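Side-chain contact in ORF98 PTP-2 (Cydia pomonella granulosis virus, PDB 6I28), which probably removes phosphate from phosphotyrosine and phosphoserine or phosphothreonine in proteins, as dual-specificity phosphatases do, with MAP kinases as possible targets: residues L114-Y117 with Y118-T122. Numbering follows the deposited sequence.
Sequences LAIY and YIMRT
Along helix 110-123 of the phosphatase domain, Tyr117 and Arg121 stand one turn apart and leave the helix together. Arg121 NH1 donates to Tyr117 OH over 3.0 Å, with the hydroxyl in the guanidinium plane. Both CG atoms are anti to their backbone N (chi1 178° in each), which sends the two long chains off in a similar direction. Arg121 CB lies over one face of the phenol; beyond it the chain stays extended from CG to NE, carrying CD past Tyr117 OH at 3.5 Å and letting NH1 reach it. Ring and guanidinium planes stand 82° apart. Tyrosine suits this place because its ring borders the arginine's CB and CD while its OH meets the charged end. NH1 also forms a salt bridge with Glu83, which probably stabilises the guanidinium charge, and Tyr117 OH is also hydrogen-bonded to Glu168 OXT.

The helix is the one that follows strand 100-103 and the intervening phosphate-binding loop in the cysteine-dependent phosphatase fold, and it packs between helices 82-95 and 127-137. On the side facing helix 127-137, branched Ile116 offers CG2 to Met120 SD at 3.8 Å. Met120, turned about its last torsion (52°), fits its flexible thioether among Ile116, Ala130 and Leu150. Met120 N donates to Ile116 O over 2.8 Å, the helical i to i+4 bond. Near the helix end, threonine's beta-hydroxyl can fold back one turn: Thr122 OG1 (2.8 Å) and Thr122 N grip Tyr118 O from opposite faces of its carbonyl plane, while methyl CG2 rests 3.4 Å above the Tyr118 ring, toward its rim.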
ATOM      1  N   LEU A 114      -2.840  -0.031  -2.545  1.00 17.25           N
ATOM      2  CA  LEU A 114      -2.009  -1.202  -2.283  1.00 18.88           C
ATOM      3  C   LEU A 114      -2.245  -1.806  -0.907  1.00 18.38           C
ATOM      4  O   LEU A 114      -2.221  -3.045  -0.770  1.00 18.90           O
ATOM      5  CB  LEU A 114      -0.529  -0.863  -2.465  1.00 16.45           C
ATOM      6  CG  LEU A 114       0.530  -1.951  -2.235  1.00 16.89           C
ATOM      7  CD1 LEU A 114       0.261  -3.140  -3.123  1.00 16.17           C
ATOM      8  CD2 LEU A 114       1.948  -1.397  -2.447  1.00 16.25           C
ATOM      9  N   ALA A 115      -2.403  -0.970   0.123  1.00 18.32           N
ATOM     10  CA  ALA A 115      -2.685  -1.485   1.463  1.00 18.57           C
ATOM     11  C   ALA A 115      -3.976  -2.284   1.477  1.00 19.17           C
ATOM     12  O   ALA A 115      -4.020  -3.405   2.021  1.00 19.34           O
ATOM     13  CB  ALA A 115      -2.735  -0.336   2.450  1.00 18.24           C
ATOM     14  N   ILE A 116      -5.016  -1.766   0.825  1.00 19.18           N
ATOM     15  CA  ILE A 116      -6.312  -2.433   0.814  1.00 19.93           C
ATOM     16  C   ILE A 116      -6.173  -3.763   0.102  1.00 20.88           C
ATOM     17  O   ILE A 116      -6.712  -4.774   0.544  1.00 20.96           O
ATOM     18  CB  ILE A 116      -7.380  -1.530   0.164  1.00 20.88           C
ATOM     19  CG1 ILE A 116      -7.738  -0.325   1.051  1.00 22.62           C
ATOM     20  CG2 ILE A 116      -8.671  -2.336  -0.196  1.00 22.89           C
ATOM     21  CD1 ILE A 116      -8.768   0.674   0.468  1.00 24.30           C
ATOM     22  N   TYR A 117      -5.413  -3.793  -0.989  1.00 17.90           N
ATOM     23  CA  TYR A 117      -5.265  -5.021  -1.756  1.00 19.83           C
ATOM     24  C   TYR A 117      -4.481  -6.065  -0.968  1.00 19.62           C
ATOM     25  O   TYR A 117      -4.846  -7.255  -0.951  1.00 17.94           O
ATOM     26  CB  TYR A 117      -4.529  -4.742  -3.062  1.00 21.65           C
ATOM     27  CG  TYR A 117      -4.309  -6.012  -3.888  1.00 19.47           C
ATOM     28  CD1 TYR A 117      -5.335  -6.779  -4.306  1.00 18.96           C
ATOM     29  CD2 TYR A 117      -3.040  -6.419  -4.222  1.00 18.03           C
ATOM     30  CE1 TYR A 117      -5.144  -7.947  -5.074  1.00 17.73           C
ATOM     31  CE2 TYR A 117      -2.786  -7.562  -4.968  1.00 17.75           C
ATOM     32  CZ  TYR A 117      -3.832  -8.341  -5.393  1.00 17.85           C
ATOM     33  OH  TYR A 117      -3.635  -9.491  -6.141  1.00 16.44           O
ATOM     34  N   TYR A 118      -3.395  -5.647  -0.307  1.00 15.80           N
ATOM     35  CA  TYR A 118      -2.715  -6.554   0.580  1.00 18.98           C
ATOM     36  C   TYR A 118      -3.625  -7.165   1.612  1.00 17.90           C
ATOM     37  O   TYR A 118      -3.559  -8.374   1.836  1.00 18.13           O
ATOM     38  CB  TYR A 118      -1.512  -5.881   1.243  1.00 20.34           C
ATOM     39  CG  TYR A 118      -0.717  -6.827   2.070  1.00 21.41           C
ATOM     40  CD1 TYR A 118       0.214  -7.649   1.450  1.00 19.46           C
ATOM     41  CD2 TYR A 118      -0.913  -6.986   3.450  1.00 23.92           C
ATOM     42  CE1 TYR A 118       0.935  -8.548   2.141  1.00 22.82           C
ATOM     43  CE2 TYR A 118      -0.117  -7.908   4.171  1.00 24.20           C
ATOM     44  CZ  TYR A 118       0.780  -8.703   3.486  1.00 23.78           C
ATOM     45  OH  TYR A 118       1.571  -9.652   4.102  1.00 26.35           O
ATOM     46  N   ILE A 119      -4.566  -6.384   2.185  1.00 18.13           N
ATOM     47  CA  ILE A 119      -5.475  -6.939   3.183  1.00 21.21           C
ATOM     48  C   ILE A 119      -6.547  -7.826   2.550  1.00 20.53           C
ATOM     49  O   ILE A 119      -6.880  -8.880   3.097  1.00 18.40           O
ATOM     50  CB  ILE A 119      -6.056  -5.742   3.983  1.00 22.29           C
ATOM     51  CG1 ILE A 119      -4.939  -5.107   4.856  1.00 22.60           C
ATOM     52  CG2 ILE A 119      -7.276  -6.145   4.831  1.00 24.93           C
ATOM     53  CD1 ILE A 119      -5.384  -3.925   5.652  1.00 26.13           C
ATOM     54  N   MET A 120      -7.084  -7.424   1.381  1.00 19.98           N
ATOM     55  CA  MET A 120      -8.005  -8.260   0.637  1.00 21.01           C
ATOM     56  C   MET A 120      -7.413  -9.621   0.342  1.00 19.92           C
ATOM     57  O   MET A 120      -8.043 -10.646   0.592  1.00 22.55           O
ATOM     58  CB  MET A 120      -8.394  -7.598  -0.690  1.00 22.59           C
ATOM     59  CG  MET A 120      -9.142  -6.322  -0.592  1.00 23.95           C
ATOM     60  SD  MET A 120      -9.333  -5.533  -2.192  1.00 27.73           S
ATOM     61  CE  MET A 120     -10.023  -6.861  -3.157  1.00 40.57           C
ATOM     62  N   ARG A 121      -6.152  -9.661  -0.053  1.00 19.00           N
ATOM     63  CA  ARG A 121      -5.621 -10.908  -0.543  1.00 18.72           C
ATOM     64  C   ARG A 121      -5.067 -11.805   0.566  1.00 21.23           C
ATOM     65  O   ARG A 121      -5.210 -13.033   0.504  1.00 21.41           O
ATOM     66  CB  ARG A 121      -4.510 -10.614  -1.567  1.00 17.88           C
ATOM     67  CG  ARG A 121      -3.847 -11.863  -2.105  1.00 19.89           C
ATOM     68  CD  ARG A 121      -3.102 -11.549  -3.387  1.00 22.11           C
ATOM     69  NE  ARG A 121      -2.091 -12.540  -3.744  1.00 22.34           N
ATOM     70  CZ  ARG A 121      -1.354 -12.490  -4.863  1.00 23.44           C
ATOM     71  NH1 ARG A 121      -1.533 -11.531  -5.746  1.00 21.40           N
ATOM     72  NH2 ARG A 121      -0.437 -13.410  -5.100  1.00 25.60           N
ATOM     73  N   THR A 122      -4.468 -11.229   1.597  1.00 21.91           N
ATOM     74  CA  THR A 122      -4.008 -12.039   2.712  1.00 23.41           C
ATOM     75  C   THR A 122      -5.176 -12.536   3.572  1.00 23.90           C
ATOM     76  O   THR A 122      -5.087 -13.604   4.195  1.00 26.94           O
ATOM     77  CB  THR A 122      -2.999 -11.266   3.592  1.00 23.38           C
ATOM     78  OG1 THR A 122      -3.544 -10.044   4.128  1.00 22.30           O
ATOM     79  CG2 THR A 122      -1.659 -10.980   2.812  1.00 24.98           C
TER